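Local coordinates for protein enolase (alpha proteobacterium BAL199, PDB 3UGV) that probably catalyses a magnesium-dependent reaction that begins with proton abstraction next to a carboxylate, as in other members of the enolase superfamily, at residues T220-V224 with G246-I250; T271-E277 with A293-P299; G318-M324 with V339-A343. All coordinates share one frame; numbering follows the deposited sequence.

Contact 1 of 3, residues T220-V224 with G246-I250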
loop_
_atom_site.group_PDB
_atom_site.type_symbol
_atom_site.label_atom_id
_atom_site.label_comp_id
_atom_site.label_asym_id
_atom_site.label_seq_id
_atom_site.Cartn_x
_atom_site.Cartn_y
_atom_site.Cartn_z
ATOM N N THR F 220 38.891 -5.784 11.142
ATOM C CA THR F 220 38.474 -4.480 11.632
ATOM C C THR F 220 37.327 -3.988 10.763
ATOM O O THR F 220 37.490 -3.825 9.552
ATOM C CB THR F 220 39.617 -3.441 11.543
ATOM O OG1 THR F 220 40.758 -3.912 12.268
ATOM C CG2 THR F 220 39.181 -2.126 12.135
ATOM N N ALA F 221 36.166 -3.774 11.384
ATOM C CA ALA F 221 35.002 -3.251 10.696
ATOM C C ALA F 221 35.271 -1.808 10.304
ATOM O O ALA F 221 35.874 -1.067 11.084
ATOM C CB ALA F 221 33.774 -3.335 11.606
ATOM N N LEU F 222 34.844 -1.421 9.099
ATOM C CA LEU F 222 34.865 -0.014 8.674
ATOM C C LEU F 222 33.456 0.548 8.498
ATOM O O LEU F 222 32.630 -0.005 7.763
ATOM C CB LEU F 222 35.637 0.171 7.371
ATOM C CG LEU F 222 37.096 -0.257 7.391
ATOM C CD1 LEU F 222 37.705 -0.012 6.024
ATOM C CD2 LEU F 222 37.846 0.514 8.458
ATOM N N MET F 223 33.180 1.635 9.202
ATOM C CA MET F 223 31.919 2.342 9.065
ATOM C C MET F 223 32.218 3.559 8.213
ATOM O O MET F 223 33.130 4.319 8.500
ATOM C CB MET F 223 31.394 2.787 10.433
ATOM C CG MET F 223 30.936 1.674 11.365
ATOM S SD MET F 223 32.282 0.613 11.970
ATOM C CE MET F 223 31.613 0.188 13.585
ATOM N N VAL F 224 31.468 3.749 7.150
ATOM C CA VAL F 224 31.756 4.852 6.259
ATOM C C VAL F 224 30.699 5.941 6.399
ATOM O O VAL F 224 29.500 5.659 6.400
ATOM C CB VAL F 224 31.884 4.363 4.806
ATOM C CG1 VAL F 224 31.398 5.420 3.809
ATOM C CG2 VAL F 224 33.323 3.938 4.524
ATOM N N GLY F 246 32.350 -4.694 1.394
ATOM C CA GLY F 246 32.281 -5.340 2.697
ATOM C C GLY F 246 32.301 -4.372 3.876
ATOM O O GLY F 246 32.749 -4.730 4.959
ATOM N N LEU F 247 31.797 -3.153 3.679
ATOM C CA LEU F 247 31.719 -2.163 4.764
ATOM C C LEU F 247 30.717 -2.584 5.830
ATOM O O LEU F 247 29.764 -3.316 5.540
ATOM C CB LEU F 247 31.297 -0.801 4.212
ATOM C CG LEU F 247 32.179 -0.253 3.098
ATOM C CD1 LEU F 247 31.525 0.959 2.474
ATOM C CD2 LEU F 247 33.580 0.068 3.651
ATOM N N GLU F 248 30.934 -2.126 7.060
ATOM C CA GLU F 248 30.020 -2.419 8.160
ATOM C C GLU F 248 28.707 -1.652 7.950
ATOM O O GLU F 248 27.623 -2.190 8.132
ATOM C CB GLU F 248 30.639 -2.020 9.491
ATOM C CG GLU F 248 29.681 -2.110 10.684
ATOM C CD GLU F 248 29.551 -3.512 11.258
ATOM O OE1 GLU F 248 30.283 -4.423 10.801
ATOM O OE2 GLU F 248 28.726 -3.697 12.185
ATOM N N TRP F 249 28.811 -0.393 7.546
ATOM C CA TRP F 249 27.637 0.344 7.099
ATOM C C TRP F 249 28.024 1.575 6.320
ATOM O O TRP F 249 29.182 1.987 6.348
ATOM C CB TRP F 249 26.738 0.739 8.274
ATOM C CG TRP F 249 27.263 1.826 9.196
ATOM C CD1 TRP F 249 27.598 3.117 8.863
ATOM C CD2 TRP F 249 27.424 1.732 10.619
ATOM N NE1 TRP F 249 27.992 3.812 9.988
ATOM C CE2 TRP F 249 27.877 2.988 11.077
ATOM C CE3 TRP F 249 27.229 0.707 11.549
ATOM C CZ2 TRP F 249 28.150 3.234 12.419
ATOM C CZ3 TRP F 249 27.504 0.957 12.880
ATOM C CH2 TRP F 249 27.961 2.206 13.301
ATOM N N ILE F 250 27.042 2.152 5.631
ATOM C CA ILE F 250 27.192 3.425 4.937
ATOM C C ILE F 250 26.275 4.473 5.585
ATOM O O ILE F 250 25.059 4.260 5.731
ATOM C CB ILE F 250 26.834 3.278 3.456
ATOM C CG1 ILE F 250 27.784 2.288 2.780
ATOM C CG2 ILE F 250 26.859 4.623 2.744
ATOM C CD1 ILE F 250 27.258 1.815 1.441
HETATM O O HOH W 1 33.551 -3.833 7.543
#
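M223 carries its CG anti to the carbonyl carbon (chi1 -69°), while W249 holds its indole between backbone N and carbonyl carbon (chi1 71°), and together these turns bring the methionine chain over one face of the indole. M223 CG sits almost centrally above the six-membered ring, 3.3 Å from W249 CE2, a close CH-pi contact. The bend at chi2 carries the sulfur away from the ring: M223 SD stays over the same face, 4.8 Å from the six-membered ring's centroid of W249, a Met-aromatic contact. Beside it runs E248, with M223 SD 4.0 Å from E248 CB and the two chains pointing the same way; the carboxylate bonds beyond the pair, through OE2, to W345 NE1. W249 NE1 bonds to E251, which fixes the indole's rotation. The backbones run parallel. E248 N gives a 2.8 Å bond to L222 O, and V224 N reaches W249 O at 3.0 Å in a nearly straight bond (173°). Water 1 bridges L222 N and G246 O, linking strand 221-225 to the loop before strand 249-251. On the face away from M223 and W249, V224 CG2 lies 4.0 Å from L247 CD2. These strands open and close a beta-alpha-beta unit of the C-terminal barrel: helix 232-242 covers L247 and I250, helix 202-216 packs on L222 and L247, and strand 192-196 flanks 221-225 on the other edge.

Contact 2 of 3, residues T271-E277 with A293-P299; sequences TPLMIGE and ACDLVMP. With MG (magnesium ion), chain B.
M274 and M298 cross at about a right angle, M274 SD lying 3.3 Å from M298 CG. The M274 chain leaves with CG anti to the backbone N (chi1 167°) and then bends twice, which folds its methyl back over the neighbouring strand, where CE meets L296 CB at 3.6 Å. L296 reaches the other way along the same face and lays CD1 against P272 CB. On the reverse face I275 directs CG1 into the position between backbone N and carbonyl carbon (chi1 67°) and sets it against C294 CB at 3.6 Å, with CD1 continuing toward A293 CB.

Strands 273-275 and 296-297 are parallel neighbours in the beta/alpha barrel of the enolase superfamily, joined through helix 282-290 in a beta-alpha-beta crossover. At their N-terminal ends D295 turns its carboxylate back onto the partner strand: OD1 takes L273 N at 2.6 Å through its anti lone pair and also receives water 2, while OD2 forms a salt bridge with R266. L273 O is gripped in return by two amides, D295 N and L296 N. Past I275 O, which accepts M298 N at 2.9 Å, G276 has a positive phi and passes so close to M298 N that a CB there would clash. At the C-terminal end E277, extended beyond CG, lies alongside M298 and binds the magnesium ion through OE1 at 2.2 Å, while water 3, itself a magnesium ligand, probably donates to OE2; D225 and E251 complete the protein ligands.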
loop_
_atom_site.group_PDB
_atom_site.type_symbol
_atom_site.label_atom_id
_atom_site.label_comp_id
_atom_site.label_asym_id
_atom_site.label_seq_id
_atom_site.Cartn_x
_atom_site.Cartn_y
_atom_site.Cartn_z
ATOM N N THR F 271 24.387 -3.372 1.526
ATOM C CA THR F 271 25.065 -2.936 2.750
ATOM C C THR F 271 24.082 -2.142 3.623
ATOM O O THR F 271 23.291 -1.373 3.108
ATOM C CB THR F 271 26.310 -2.081 2.394
ATOM O OG1 THR F 271 27.244 -2.888 1.654
ATOM C CG2 THR F 271 26.989 -1.521 3.635
ATOM N N PRO F 272 24.115 -2.341 4.949
ATOM C CA PRO F 272 23.187 -1.560 5.779
ATOM C C PRO F 272 23.369 -0.047 5.603
ATOM O O PRO F 272 24.493 0.453 5.496
ATOM C CB PRO F 272 23.559 -1.986 7.215
ATOM C CG PRO F 272 24.158 -3.355 7.063
ATOM C CD PRO F 272 24.904 -3.299 5.753
ATOM N N LEU F 273 22.251 0.670 5.571
ATOM C CA LEU F 273 22.262 2.117 5.455
ATOM C C LEU F 273 21.960 2.715 6.827
ATOM O O LEU F 273 20.965 2.357 7.462
ATOM C CB LEU F 273 21.218 2.575 4.449
ATOM C CG LEU F 273 21.070 4.081 4.261
ATOM C CD1 LEU F 273 22.368 4.658 3.694
ATOM C CD2 LEU F 273 19.877 4.373 3.340
ATOM N N MET F 274 22.829 3.622 7.270
ATOM C CA MET F 274 22.786 4.158 8.622
ATOM C C MET F 274 22.392 5.627 8.594
ATOM O O MET F 274 22.920 6.391 7.800
ATOM C CB MET F 274 24.168 4.019 9.284
ATOM C CG MET F 274 24.330 4.813 10.553
ATOM S SD MET F 274 23.328 4.219 11.959
ATOM C CE MET F 274 24.334 2.885 12.595
ATOM N N ILE F 275 21.454 6.014 9.451
ATOM C CA ILE F 275 21.145 7.424 9.659
ATOM C C ILE F 275 20.684 7.590 11.091
ATOM O O ILE F 275 20.635 6.619 11.855
ATOM C CB ILE F 275 20.011 7.958 8.728
ATOM C CG1 ILE F 275 18.678 7.310 9.083
ATOM C CG2 ILE F 275 20.360 7.757 7.255
ATOM C CD1 ILE F 275 17.502 7.809 8.221
ATOM N N GLY F 276 20.342 8.811 11.470
ATOM C CA GLY F 276 19.779 9.009 12.791
ATOM C C GLY F 276 20.404 10.106 13.618
ATOM O O GLY F 276 19.739 10.651 14.493
ATOM N N GLU F 277 21.660 10.455 13.357
ATOM C CA GLU F 277 22.283 11.463 14.202
ATOM C C GLU F 277 21.537 12.791 14.129
ATOM O O GLU F 277 21.749 13.650 14.958
ATOM C CB GLU F 277 23.755 11.663 13.870
ATOM C CG GLU F 277 24.024 12.374 12.563
ATOM C CD GLU F 277 25.496 12.302 12.208
ATOM O OE1 GLU F 277 25.978 11.173 11.954
ATOM O OE2 GLU F 277 26.175 13.355 12.213
ATOM N N ALA F 293 13.347 4.171 5.688
ATOM C CA ALA F 293 14.482 5.033 5.332
ATOM C C ALA F 293 15.885 4.511 5.714
ATOM O O ALA F 293 16.906 5.030 5.253
ATOM C CB ALA F 293 14.272 6.428 5.924
ATOM N N CYS F 294 15.954 3.497 6.562
ATOM C CA CYS F 294 17.259 3.034 7.006
ATOM C C CYS F 294 17.206 1.607 7.528
ATOM O O CYS F 294 16.139 1.124 7.902
ATOM C CB CYS F 294 17.753 3.938 8.125
ATOM S SG CYS F 294 16.547 4.082 9.457
ATOM N N ASP F 295 18.371 0.962 7.579
ATOM C CA ASP F 295 18.526 -0.339 8.223
ATOM C C ASP F 295 19.001 -0.203 9.679
ATOM O O ASP F 295 18.754 -1.072 10.516
ATOM C CB ASP F 295 19.544 -1.177 7.445
ATOM C CG ASP F 295 19.243 -1.231 5.966
ATOM O OD1 ASP F 295 19.969 -0.571 5.192
ATOM O OD2 ASP F 295 18.273 -1.925 5.575
ATOM N N LEU F 296 19.714 0.877 9.972
ATOM C CA LEU F 296 20.287 1.074 11.305
ATOM C C LEU F 296 20.056 2.531 11.720
ATOM O O LEU F 296 19.947 3.403 10.863
ATOM C CB LEU F 296 21.792 0.765 11.292
ATOM C CG LEU F 296 22.351 -0.507 10.636
ATOM C CD1 LEU F 296 23.870 -0.424 10.569
ATOM C CD2 LEU F 296 21.938 -1.778 11.362
ATOM N N VAL F 297 19.966 2.811 13.016
ATOM C CA VAL F 297 19.841 4.203 13.476
ATOM C C VAL F 297 20.923 4.559 14.511
ATOM O O VAL F 297 21.395 3.694 15.235
ATOM C CB VAL F 297 18.431 4.465 14.084
ATOM C CG1 VAL F 297 17.345 4.140 13.071
ATOM C CG2 VAL F 297 18.218 3.617 15.328
ATOM N N MET F 298 21.306 5.827 14.597
ATOM C CA MET F 298 22.225 6.264 15.653
ATOM C C MET F 298 21.895 7.672 16.143
ATOM O O MET F 298 22.461 8.650 15.656
ATOM C CB MET F 298 23.698 6.199 15.189
ATOM C CG MET F 298 23.937 6.856 13.825
ATOM S SD MET F 298 25.673 6.804 13.276
ATOM C CE MET F 298 26.349 8.182 14.186
ATOM N N PRO F 299 20.986 7.785 17.125
ATOM C CA PRO F 299 20.597 9.114 17.617
ATOM C C PRO F 299 21.730 9.847 18.338
ATOM O O PRO F 299 22.580 9.236 18.987
ATOM C CB PRO F 299 19.459 8.809 18.595
ATOM C CG PRO F 299 18.960 7.482 18.175
ATOM C CD PRO F 299 20.171 6.725 17.728
HETATM MG MG MG B . 27.957 10.701 11.122
HETATM O O HOH W 2 20.469 -1.359 2.895
HETATM O O HOH W 3 28.602 12.683 11.052
HETATM O O HOH W 4 29.131 10.711 12.864
HETATM O O HOH W 5 26.833 11.209 9.404
#

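Contact 3 of 3, residues G318-M324 with V339-A343; sequences GAWGIPM and VTETA
T342 and M324 join their backbones through M324 N and T342 O, 3.0 Å apart and nearly straight at nitrogen (172°), although the donor stands above the carbonyl plane. The bond makes a single bridge, within the barrel domain, between the residues that follow helix 306-320 and a loop before strand 346-348: the first leave the helix through a Schellman motif with G321, at positive phi, as its C-prime residue, and the loop turns in a type I beta turn from T340 to A343.

The T342 side chain carries most of the rest. With OG1 between backbone N and carbonyl carbon (chi1 61°), the hydroxyl donates to I322 O at 2.8 Å, while CG2, anti to the carbonyl carbon, comes to 3.9 Å from G318 CA at the end of the helix. A valine at T342 would probably leave I322 O without this hydroxyl donor and weaken the hold of the turn on the segment after the helix. E341 stretches its extended chain over the helix end, where G318 offers no side chain to obstruct it; a CB there would clash with OE1. That oxygen forms a salt bridge with R312 of a neighbouring subunit, so the turn also takes part in the assembly. M324 extends away from the turn to pack on W310 and A317 of helix 306-320, and on the way its SD passes T340 CG2 at 4.2 Å.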
loop_
_atom_site.group_PDB
_atom_site.type_symbol
_atom_site.label_atom_id
_atom_site.label_comp_id
_atom_site.label_asym_id
_atom_site.label_seq_id
_atom_site.Cartn_x
_atom_site.Cartn_y
_atom_site.Cartn_z
ATOM N N GLY F 318 13.503 -0.912 19.627
ATOM C CA GLY F 318 13.275 -2.264 20.100
ATOM C C GLY F 318 12.082 -2.917 19.424
ATOM O O GLY F 318 12.170 -4.051 18.962
ATOM N N ALA F 319 10.957 -2.206 19.367
ATOM C CA ALA F 319 9.744 -2.767 18.776
ATOM C C ALA F 319 9.965 -3.171 17.308
ATOM O O ALA F 319 9.535 -4.235 16.867
ATOM C CB ALA F 319 8.604 -1.783 18.898
ATOM N N TRP F 320 10.649 -2.310 16.564
ATOM C CA TRP F 320 10.978 -2.564 15.173
ATOM C C TRP F 320 12.093 -3.597 15.028
ATOM O O TRP F 320 12.240 -4.225 13.981
ATOM C CB TRP F 320 11.426 -1.258 14.493
ATOM C CG TRP F 320 10.312 -0.399 13.972
ATOM C CD1 TRP F 320 9.621 0.574 14.656
ATOM C CD2 TRP F 320 9.770 -0.413 12.645
ATOM N NE1 TRP F 320 8.673 1.144 13.841
ATOM C CE2 TRP F 320 8.746 0.565 12.600
ATOM C CE3 TRP F 320 10.042 -1.166 11.492
ATOM C CZ2 TRP F 320 7.998 0.813 11.448
ATOM C CZ3 TRP F 320 9.303 -0.916 10.348
ATOM C CH2 TRP F 320 8.290 0.067 10.336
ATOM N N GLY F 321 12.919 -3.745 16.055
ATOM C CA GLY F 321 14.057 -4.636 15.943
ATOM C C GLY F 321 15.270 -4.024 15.253
ATOM O O GLY F 321 16.148 -4.743 14.801
ATOM N N ILE F 322 15.329 -2.697 15.187
ATOM C CA ILE F 322 16.406 -2.004 14.483
ATOM C C ILE F 322 17.606 -1.839 15.400
ATOM O O ILE F 322 17.461 -1.329 16.502
ATOM C CB ILE F 322 15.977 -0.584 14.035
ATOM C CG1 ILE F 322 14.683 -0.632 13.235
ATOM C CG2 ILE F 322 17.047 0.038 13.171
ATOM C CD1 ILE F 322 14.851 -1.195 11.840
ATOM N N PRO F 323 18.801 -2.266 14.957
ATOM C CA PRO F 323 19.951 -2.085 15.855
ATOM C C PRO F 323 20.278 -0.605 16.031
ATOM O O PRO F 323 20.260 0.165 15.078
ATOM C CB PRO F 323 21.081 -2.822 15.144
ATOM C CG PRO F 323 20.383 -3.780 14.220
ATOM C CD PRO F 323 19.134 -3.090 13.787
ATOM N N MET F 324 20.568 -0.216 17.264
ATOM C CA MET F 324 20.680 1.185 17.620
ATOM C C MET F 324 22.084 1.450 18.148
ATOM O O MET F 324 22.567 0.730 19.022
ATOM C CB MET F 324 19.618 1.498 18.675
ATOM C CG MET F 324 19.551 2.920 19.164
ATOM S SD MET F 324 17.981 3.126 20.026
ATOM C CE MET F 324 18.183 4.715 20.814
ATOM N N VAL F 339 21.531 -0.321 28.912
ATOM C CA VAL F 339 20.134 -0.726 29.062
ATOM C C VAL F 339 19.356 -0.599 27.763
ATOM O O VAL F 339 18.129 -0.599 27.776
ATOM C CB VAL F 339 19.412 0.090 30.131
ATOM C CG1 VAL F 339 20.082 -0.117 31.471
ATOM C CG2 VAL F 339 19.411 1.571 29.752
ATOM N N THR F 340 20.063 -0.489 26.645
ATOM C CA THR F 340 19.397 -0.371 25.348
ATOM C C THR F 340 19.246 -1.740 24.683
ATOM O O THR F 340 20.229 -2.432 24.374
ATOM C CB THR F 340 20.133 0.603 24.429
ATOM O OG1 THR F 340 20.087 1.914 25.005
ATOM C CG2 THR F 340 19.495 0.618 23.046
ATOM N N GLU F 341 18.000 -2.126 24.476
ATOM C CA GLU F 341 17.654 -3.481 24.057
ATOM C C GLU F 341 18.321 -3.894 22.741
ATOM O O GLU F 341 18.799 -5.011 22.620
ATOM C CB GLU F 341 16.133 -3.561 23.951
ATOM C CG GLU F 341 15.551 -4.900 23.598
ATOM C CD GLU F 341 14.055 -4.792 23.325
ATOM O OE1 GLU F 341 13.426 -3.825 23.827
ATOM O OE2 GLU F 341 13.521 -5.659 22.593
ATOM N N THR F 342 18.355 -3.001 21.750
ATOM C CA THR F 342 18.994 -3.347 20.489
ATOM C C THR F 342 20.362 -2.674 20.338
ATOM O O THR F 342 20.804 -2.401 19.237
ATOM C CB THR F 342 18.109 -3.028 19.265
ATOM O OG1 THR F 342 17.843 -1.627 19.228
ATOM C CG2 THR F 342 16.787 -3.802 19.313
ATOM N N ALA F 343 21.033 -2.420 21.455
ATOM C CA ALA F 343 22.355 -1.801 21.432
ATOM C C ALA F 343 23.241 -2.443 20.385
ATOM O O ALA F 343 23.282 -3.660 20.246
ATOM C CB ALA F 343 23.009 -1.890 22.801
#

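Contacts 1 and 2 are successive parts of one parallel sheet, their centres 13 Å apart. Strand 249-251 links them: I250 O lies 2.8 Å from M274 N and I250 N 3.1 Å from P272 O, both probable hydrogen bonds, and W249 CD1 packs 3.6 Å from M274 CB. Contact 3 lies beyond contact 2, centres about 12 Å apart, where I322 CG2 approaches D295 O at 3.3 Å and P323 CG meets L296 CD2. Contacts 1 and 3 stay about 8 Å apart at their nearest atoms. The magnesium ion, about 7 Å from the W249 side chain, takes E277 from contact 2 and D225 and E251 from just after the two segments of contact 1.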